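Local coordinates for LbaCas13a H328A (C2c2) (Lachnospiraceae bacterium NK4A179, PDB 5WLH), which binds a CRISPR RNA and, as a Cas13a (C2c2) effector, probably cleaves guide-matched RNA, with a preference for adenine, at residues 533-538 and 543-548; 524-529 and 601-606. One frame throughout, in Å; residues are numbered along the deposited sequence.

Contact 1. Residues 533-538 and 543-548; sequences KGTMDK and KLASNN
N548 turns the NH2 group of its side chain into a double tie between the carbonyls of K533 and T535, two residues apart, with N548 ND2 donating to K533 O at 2.8 Å and to T535 O, also at 2.8 Å. Both oxygens lie close to the plane of the amide, one for each N-H, and both bonds are nearly straight. The motif is a surface loop folded back on itself through a single beta bridge between M536 and L544, paired as in a non-hydrogen-bonded antiparallel pair. On one flank of the bridge A545 N donates to T535 O (2.9 Å); on the other, D537 N donates to K543 O (2.7 Å). T535 O is therefore gripped twice, with N548 ND2 and A545 N arriving from opposite faces of its carbonyl plane. K533 O is met differently, from above its plane.

A type I turn from A545 to N548 brings the asparagine round to this position, and CG anti to the backbone N (chi1 -175°) places the amide beside the carbonyls of K533 and T535. Its OD1 is taken by L550 N, which should help fix the rotation of the group. Without the amide, as with an alanine here, K533 O would probably lose its donor from the turn, T535 O one of its two, and L550 N its acceptor.

Water extends the polar seam: one molecule donates to D537 OD2 and accepts from S546 N, while D537 OD1 accepts from the backbone N of N539 and of D540. Packing completes the fold-back. T535 CG2 lies 3.9 Å from A545 CB, and the M536 chain, bent at chi2 and chi3, curls so that M536 SD rests 3.7 Å from L544 CD2. The M536 methyl, CE, makes a van der Waals contact with the carbonyl oxygen K543 O at 3.5 Å.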
ATOM      1  N   LYS A 533      -4.911 -14.393 -36.259  1.00 28.22           N
ATOM      2  CA  LYS A 533      -5.785 -14.162 -37.408  1.00 30.72           C
ATOM      3  C   LYS A 533      -6.243 -15.449 -38.090  1.00 29.07           C
ATOM      4  O   LYS A 533      -7.274 -15.433 -38.767  1.00 32.59           O
ATOM      5  CB  LYS A 533      -5.081 -13.273 -38.425  1.00 34.02           C
ATOM      6  CG  LYS A 533      -3.892 -13.941 -39.113  1.00 34.86           C
ATOM      7  CD  LYS A 533      -3.161 -12.945 -39.988  1.00 36.26           C
ATOM      8  CE  LYS A 533      -2.090 -13.619 -40.840  1.00 37.76           C
ATOM      9  NZ  LYS A 533      -1.347 -12.609 -41.653  1.00 42.00           N
ATOM     10  N   GLY A 534      -5.507 -16.543 -37.950  1.00 31.15           N
ATOM     11  CA  GLY A 534      -5.885 -17.787 -38.588  1.00 36.05           C
ATOM     12  C   GLY A 534      -6.767 -18.695 -37.757  1.00 38.07           C
ATOM     13  O   GLY A 534      -6.985 -19.849 -38.142  1.00 36.33           O
ATOM     14  N   THR A 535      -7.288 -18.217 -36.626  1.00 33.55           N
ATOM     15  CA  THR A 535      -8.023 -19.078 -35.706  1.00 33.29           C
ATOM     16  C   THR A 535      -9.463 -19.235 -36.172  1.00 32.88           C
ATOM     17  O   THR A 535     -10.216 -18.253 -36.242  1.00 32.27           O
ATOM     18  CB  THR A 535      -7.989 -18.521 -34.284  1.00 36.49           C
ATOM     19  OG1 THR A 535      -6.639 -18.243 -33.910  1.00 35.31           O
ATOM     20  CG2 THR A 535      -8.577 -19.543 -33.304  1.00 39.76           C
ATOM     21  N   MET A 536      -9.844 -20.470 -36.480  1.00 34.48           N
ATOM     22  CA  MET A 536     -11.176 -20.795 -36.967  1.00 37.14           C
ATOM     23  C   MET A 536     -12.043 -21.376 -35.852  1.00 36.75           C
ATOM     24  O   MET A 536     -11.549 -21.915 -34.860  1.00 39.61           O
ATOM     25  CB  MET A 536     -11.084 -21.783 -38.136  1.00 35.29           C
ATOM     26  CG  MET A 536     -10.072 -21.360 -39.199  1.00 35.46           C
ATOM     27  SD  MET A 536     -10.485 -19.756 -39.915  1.00 40.14           S
ATOM     28  CE  MET A 536     -11.771 -20.215 -41.099  1.00 37.85           C
ATOM     29  N   ASP A 537     -13.357 -21.263 -36.041  1.00 41.39           N
ATOM     30  CA  ASP A 537     -14.327 -21.780 -35.083  1.00 46.06           C
ATOM     31  C   ASP A 537     -14.171 -23.288 -34.923  1.00 51.94           C
ATOM     32  O   ASP A 537     -14.058 -24.020 -35.909  1.00 52.44           O
ATOM     33  CB  ASP A 537     -15.744 -21.430 -35.554  1.00 46.41           C
ATOM     34  CG  ASP A 537     -16.816 -21.818 -34.555  1.00 49.41           C
ATOM     35  OD1 ASP A 537     -17.168 -23.012 -34.487  1.00 49.48           O
ATOM     36  OD2 ASP A 537     -17.316 -20.926 -33.843  1.00 52.53           O
ATOM     37  N   LYS A 538     -14.161 -23.760 -33.677  1.00 55.57           N
ATOM     38  CA  LYS A 538     -13.921 -25.179 -33.455  1.00 61.86           C
ATOM     39  C   LYS A 538     -15.048 -26.054 -33.986  1.00 61.83           C
ATOM     40  O   LYS A 538     -14.796 -27.210 -34.346  1.00 60.69           O
ATOM     41  CB  LYS A 538     -13.702 -25.463 -31.981  1.00 65.87           C
ATOM     42  CG  LYS A 538     -12.567 -24.663 -31.379  1.00 69.42           C
ATOM     43  CD  LYS A 538     -11.887 -25.443 -30.267  1.00 69.76           C
ATOM     44  CE  LYS A 538     -11.251 -26.726 -30.778  1.00 72.89           C
ATOM     45  NZ  LYS A 538     -10.633 -26.598 -32.132  1.00 73.47           N
ATOM     46  N   LYS A 543     -15.750 -20.782 -40.493  1.00 40.73           N
ATOM     47  CA  LYS A 543     -15.817 -19.440 -39.931  1.00 42.63           C
ATOM     48  C   LYS A 543     -14.618 -19.171 -39.028  1.00 39.49           C
ATOM     49  O   LYS A 543     -14.070 -20.084 -38.400  1.00 37.77           O
ATOM     50  CB  LYS A 543     -17.109 -19.242 -39.129  1.00 48.48           C
ATOM     51  CG  LYS A 543     -18.374 -19.756 -39.819  1.00 56.22           C
ATOM     52  CD  LYS A 543     -19.578 -18.865 -39.516  1.00 59.95           C
ATOM     53  CE  LYS A 543     -20.888 -19.511 -39.953  1.00 61.38           C
ATOM     54  NZ  LYS A 543     -21.269 -20.665 -39.088  1.00 62.88           N
ATOM     55  N   LEU A 544     -14.210 -17.908 -38.966  1.00 42.47           N
ATOM     56  CA  LEU A 544     -13.244 -17.522 -37.946  1.00 39.16           C
ATOM     57  C   LEU A 544     -13.865 -17.677 -36.565  1.00 38.01           C
ATOM     58  O   LEU A 544     -15.079 -17.555 -36.391  1.00 36.36           O
ATOM     59  CB  LEU A 544     -12.767 -16.082 -38.147  1.00 40.71           C
ATOM     60  CG  LEU A 544     -12.473 -15.536 -39.540  1.00 45.31           C
ATOM     61  CD1 LEU A 544     -12.364 -14.024 -39.493  1.00 44.71           C
ATOM     62  CD2 LEU A 544     -11.197 -16.142 -40.096  1.00 46.98           C
ATOM     63  N   ALA A 545     -13.022 -17.978 -35.581  1.00 36.06           N
ATOM     64  CA  ALA A 545     -13.512 -18.079 -34.214  1.00 37.32           C
ATOM     65  C   ALA A 545     -14.028 -16.720 -33.752  1.00 32.22           C
ATOM     66  O   ALA A 545     -13.607 -15.670 -34.250  1.00 33.91           O
ATOM     67  CB  ALA A 545     -12.405 -18.580 -33.283  1.00 38.65           C
ATOM     68  N   SER A 546     -14.979 -16.743 -32.812  1.00 34.22           N
ATOM     69  CA  SER A 546     -15.581 -15.491 -32.367  1.00 37.52           C
ATOM     70  C   SER A 546     -14.544 -14.574 -31.731  1.00 34.65           C
ATOM     71  O   SER A 546     -14.696 -13.347 -31.773  1.00 33.95           O
ATOM     72  CB  SER A 546     -16.729 -15.755 -31.386  1.00 40.96           C
ATOM     73  OG  SER A 546     -16.315 -16.567 -30.301  1.00 40.61           O
ATOM     74  N   ASN A 547     -13.472 -15.144 -31.174  1.00 34.28           N
ATOM     75  CA  ASN A 547     -12.419 -14.363 -30.536  1.00 34.36           C
ATOM     76  C   ASN A 547     -11.214 -14.143 -31.450  1.00 34.36           C
ATOM     77  O   ASN A 547     -10.137 -13.762 -30.978  1.00 29.71           O
ATOM     78  CB  ASN A 547     -11.990 -15.015 -29.216  1.00 34.20           C
ATOM     79  CG  ASN A 547     -11.594 -16.473 -29.363  1.00 40.31           C
ATOM     80  OD1 ASN A 547     -11.536 -17.021 -30.466  1.00 39.30           O
ATOM     81  ND2 ASN A 547     -11.318 -17.115 -28.230  1.00 35.27           N
ATOM     82  N   ASN A 548     -11.376 -14.373 -32.749  1.00 33.11           N
ATOM     83  CA  ASN A 548     -10.309 -14.101 -33.703  1.00 30.86           C
ATOM     84  C   ASN A 548     -10.064 -12.598 -33.767  1.00 27.96           C
ATOM     85  O   ASN A 548     -11.011 -11.810 -33.851  1.00 31.33           O
ATOM     86  CB  ASN A 548     -10.696 -14.668 -35.079  1.00 30.98           C
ATOM     87  CG  ASN A 548      -9.591 -14.545 -36.111  1.00 31.95           C
ATOM     88  OD1 ASN A 548      -9.049 -13.459 -36.333  1.00 31.64           O
ATOM     89  ND2 ASN A 548      -9.261 -15.662 -36.768  1.00 32.92           N
TER
HETATM   90  O   HOH W   1     -16.102 -19.394 -32.073  1.00 37.24           O

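Contact 2. Residues 524-529 and 601-606; sequences NSDFLL and SMRNDS
The R603 guanidinium has L528 CD1 over one face, 3.6 Å from R603 NH2, and the D526 carboxylate at its edge, near its plane. L529 approaches obliquely, its CD2 3.7 Å from R603 NH1. The two flat groups are not coplanar but twisted 47° apart, and the salt bridge is uneven. Its firm leg is R603 NH1 to D526 OD2 at 2.8 Å, meeting that oxygen on the syn side, whereas the bonds from R603 NH2 to D526 OD2 (3.1 Å) and D526 OD1 (3.3 Å) are weak. In the arginine chain the bend at chi3 (83°) presents an edge of the guanidinium to D526.

D526 is itself positioned by its own loop. D526 OD1 accepts from L528 N (3.1 Å) in an Asx turn, and the backbone O of D526 receives L529 N, at the start of the short 3-10 segment 527-529. That segment delivers both leucines to the arginine, and L528 also packs on A510 of helix 486-517.

R603 follows the end of helix 588-602 in a type II turn from M602 to D605, and its carbonyl is held by N1182. R603 and H608 fit the R-X4-H signature found in the HEPN domains of Cas13 nucleases, so the salt bridge to D526 probably helps position the arginine of a HEPN motif.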
ATOM      1  N   ASN A 524     -15.987 -10.384 -25.500  1.00 32.17           N
ATOM      2  CA  ASN A 524     -14.569 -10.495 -25.841  1.00 31.79           C
ATOM      3  C   ASN A 524     -13.841  -9.274 -25.291  1.00 31.16           C
ATOM      4  O   ASN A 524     -13.282  -8.469 -26.036  1.00 30.18           O
ATOM      5  CB  ASN A 524     -14.364 -10.586 -27.346  1.00 34.43           C
ATOM      6  CG  ASN A 524     -15.059 -11.782 -27.953  1.00 36.89           C
ATOM      7  OD1 ASN A 524     -14.507 -12.879 -27.983  1.00 40.04           O
ATOM      8  ND2 ASN A 524     -16.289 -11.580 -28.422  1.00 35.75           N
ATOM      9  N   SER A 525     -13.880  -9.116 -23.970  1.00 29.80           N
ATOM     10  CA  SER A 525     -13.432  -7.868 -23.360  1.00 31.91           C
ATOM     11  C   SER A 525     -11.968  -7.894 -22.943  1.00 28.62           C
ATOM     12  O   SER A 525     -11.458  -6.874 -22.477  1.00 26.14           O
ATOM     13  CB  SER A 525     -14.302  -7.536 -22.140  1.00 36.88           C
ATOM     14  OG  SER A 525     -14.495  -8.685 -21.336  1.00 39.91           O
ATOM     15  N   ASP A 526     -11.282  -9.021 -23.088  1.00 29.57           N
ATOM     16  CA  ASP A 526      -9.881  -9.126 -22.694  1.00 29.32           C
ATOM     17  C   ASP A 526      -9.046  -9.147 -23.970  1.00 27.36           C
ATOM     18  O   ASP A 526      -8.952 -10.174 -24.647  1.00 27.46           O
ATOM     19  CB  ASP A 526      -9.650 -10.354 -21.819  1.00 26.89           C
ATOM     20  CG  ASP A 526      -8.250 -10.381 -21.197  1.00 26.59           C
ATOM     21  OD1 ASP A 526      -7.393  -9.562 -21.596  1.00 29.06           O
ATOM     22  OD2 ASP A 526      -8.020 -11.227 -20.312  1.00 29.70           O
ATOM     23  N   PHE A 527      -8.431  -8.000 -24.282  1.00 26.48           N
ATOM     24  CA  PHE A 527      -7.552  -7.889 -25.442  1.00 26.47           C
ATOM     25  C   PHE A 527      -6.527  -9.014 -25.504  1.00 26.93           C
ATOM     26  O   PHE A 527      -6.269  -9.578 -26.578  1.00 26.43           O
ATOM     27  CB  PHE A 527      -6.835  -6.538 -25.404  1.00 28.14           C
ATOM     28  CG  PHE A 527      -5.770  -6.396 -26.445  1.00 27.95           C
ATOM     29  CD1 PHE A 527      -6.097  -6.460 -27.790  1.00 29.20           C
ATOM     30  CD2 PHE A 527      -4.450  -6.195 -26.088  1.00 25.21           C
ATOM     31  CE1 PHE A 527      -5.134  -6.328 -28.754  1.00 29.33           C
ATOM     32  CE2 PHE A 527      -3.469  -6.059 -27.058  1.00 30.77           C
ATOM     33  CZ  PHE A 527      -3.814  -6.131 -28.397  1.00 34.92           C
ATOM     34  N   LEU A 528      -5.911  -9.342 -24.364  1.00 22.87           N
ATOM     35  CA  LEU A 528      -4.835 -10.326 -24.358  1.00 22.75           C
ATOM     36  C   LEU A 528      -5.306 -11.729 -24.710  1.00 24.87           C
ATOM     37  O   LEU A 528      -4.481 -12.573 -25.055  1.00 27.81           O
ATOM     38  CB  LEU A 528      -4.162 -10.369 -22.993  1.00 25.20           C
ATOM     39  CG  LEU A 528      -3.442  -9.077 -22.636  1.00 24.45           C
ATOM     40  CD1 LEU A 528      -2.657  -9.256 -21.306  1.00 23.58           C
ATOM     41  CD2 LEU A 528      -2.524  -8.647 -23.768  1.00 25.49           C
ATOM     42  N   LEU A 529      -6.591 -12.003 -24.620  1.00 27.49           N
ATOM     43  CA  LEU A 529      -7.079 -13.335 -24.932  1.00 26.69           C
ATOM     44  C   LEU A 529      -7.596 -13.456 -26.358  1.00 29.28           C
ATOM     45  O   LEU A 529      -8.044 -14.543 -26.747  1.00 31.42           O
ATOM     46  CB  LEU A 529      -8.161 -13.745 -23.930  1.00 26.93           C
ATOM     47  CG  LEU A 529      -7.598 -13.875 -22.506  1.00 26.70           C
ATOM     48  CD1 LEU A 529      -8.632 -14.464 -21.589  1.00 31.09           C
ATOM     49  CD2 LEU A 529      -6.281 -14.702 -22.500  1.00 23.01           C
ATOM     50  N   SER A 601       2.476 -12.819 -22.053  1.00 20.86           N
ATOM     51  CA  SER A 601       3.427 -13.734 -21.440  1.00 21.07           C
ATOM     52  C   SER A 601       3.885 -13.246 -20.078  1.00 21.23           C
ATOM     53  O   SER A 601       4.384 -14.045 -19.287  1.00 21.40           O
ATOM     54  CB  SER A 601       4.635 -13.961 -22.347  1.00 27.70           C
ATOM     55  OG  SER A 601       5.470 -12.830 -22.415  1.00 29.05           O
ATOM     56  N   MET A 602       3.700 -11.963 -19.781  1.00 19.55           N
ATOM     57  CA  MET A 602       4.030 -11.450 -18.465  1.00 22.46           C
ATOM     58  C   MET A 602       2.868 -11.562 -17.488  1.00 21.43           C
ATOM     59  O   MET A 602       3.074 -11.408 -16.281  1.00 21.87           O
ATOM     60  CB  MET A 602       4.480  -9.985 -18.563  1.00 21.38           C
ATOM     61  CG  MET A 602       5.446  -9.591 -17.457  1.00 34.26           C
ATOM     62  SD  MET A 602       6.271  -8.032 -17.802  1.00 39.51           S
ATOM     63  CE  MET A 602       7.758  -8.286 -16.848  1.00 38.52           C
ATOM     64  N   ARG A 603       1.659 -11.811 -17.970  1.00 21.71           N
ATOM     65  CA  ARG A 603       0.535 -11.940 -17.050  1.00 20.86           C
ATOM     66  C   ARG A 603       0.614 -13.273 -16.330  1.00 21.22           C
ATOM     67  O   ARG A 603       0.822 -14.317 -16.957  1.00 23.06           O
ATOM     68  CB  ARG A 603      -0.799 -11.811 -17.782  1.00 22.76           C
ATOM     69  CG  ARG A 603      -1.959 -11.541 -16.820  1.00 26.36           C
ATOM     70  CD  ARG A 603      -3.089 -10.837 -17.545  1.00 30.61           C
ATOM     71  NE  ARG A 603      -3.889 -11.827 -18.240  1.00 26.71           N
ATOM     72  CZ  ARG A 603      -4.949 -11.541 -18.995  1.00 26.16           C
ATOM     73  NH1 ARG A 603      -5.618 -12.517 -19.582  1.00 27.34           N
ATOM     74  NH2 ARG A 603      -5.339 -10.290 -19.157  1.00 25.07           N
ATOM     75  N   ASN A 604       0.442 -13.240 -15.003  1.00 21.26           N
ATOM     76  CA  ASN A 604       0.560 -14.447 -14.187  1.00 22.53           C
ATOM     77  C   ASN A 604       1.907 -15.133 -14.386  1.00 22.29           C
ATOM     78  O   ASN A 604       2.028 -16.344 -14.212  1.00 22.08           O
ATOM     79  CB  ASN A 604      -0.583 -15.425 -14.477  1.00 20.67           C
ATOM     80  CG  ASN A 604      -1.934 -14.893 -14.016  1.00 25.26           C
ATOM     81  OD1 ASN A 604      -2.615 -14.182 -14.751  1.00 31.44           O
ATOM     82  ND2 ASN A 604      -2.329 -15.256 -12.811  1.00 26.22           N
ATOM     83  N   ASP A 605       2.931 -14.370 -14.760  1.00 25.01           N
ATOM     84  CA  ASP A 605       4.286 -14.896 -14.921  1.00 26.06           C
ATOM     85  C   ASP A 605       4.972 -14.821 -13.564  1.00 33.76           C
ATOM     86  O   ASP A 605       5.383 -13.744 -13.126  1.00 34.40           O
ATOM     87  CB  ASP A 605       5.063 -14.107 -15.975  1.00 27.24           C
ATOM     88  CG  ASP A 605       6.394 -14.766 -16.342  1.00 33.85           C
ATOM     89  OD1 ASP A 605       6.578 -15.968 -16.047  1.00 35.87           O
ATOM     90  OD2 ASP A 605       7.253 -14.089 -16.945  1.00 32.35           O
ATOM     91  N   SER A 606       5.104 -15.972 -12.905  1.00 26.41           N
ATOM     92  CA  SER A 606       5.630 -16.024 -11.547  1.00 26.16           C
ATOM     93  C   SER A 606       7.112 -15.692 -11.530  1.00 25.94           C
ATOM     94  O   SER A 606       7.885 -16.240 -12.325  1.00 24.49           O
ATOM     95  CB  SER A 606       5.415 -17.421 -10.961  1.00 27.53           C
ATOM     96  OG  SER A 606       6.196 -17.592  -9.781  1.00 28.32           O
TER

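Both contacts draw on the long loop between helices 486-517 and 559-564, and along the chain contact 1 is nested inside the loop that contact 2 closes. Their centres lie about 18 Å apart, yet they meet where N547 CB approaches N524 OD1 (3.5 Å). Helix 588-602 is common to both: K533 bridges to D590 on it, whereas R603 follows its last turn. Contact 1 sits at the surface, its nearest atom about 32 Å from the bound RNA. Contact 2 is more buried, and the nearest atom of contact 2 is about 15 Å from the bound RNA. The fold-back is thus the outer part of a loop whose beginning is tied to the probable HEPN motif.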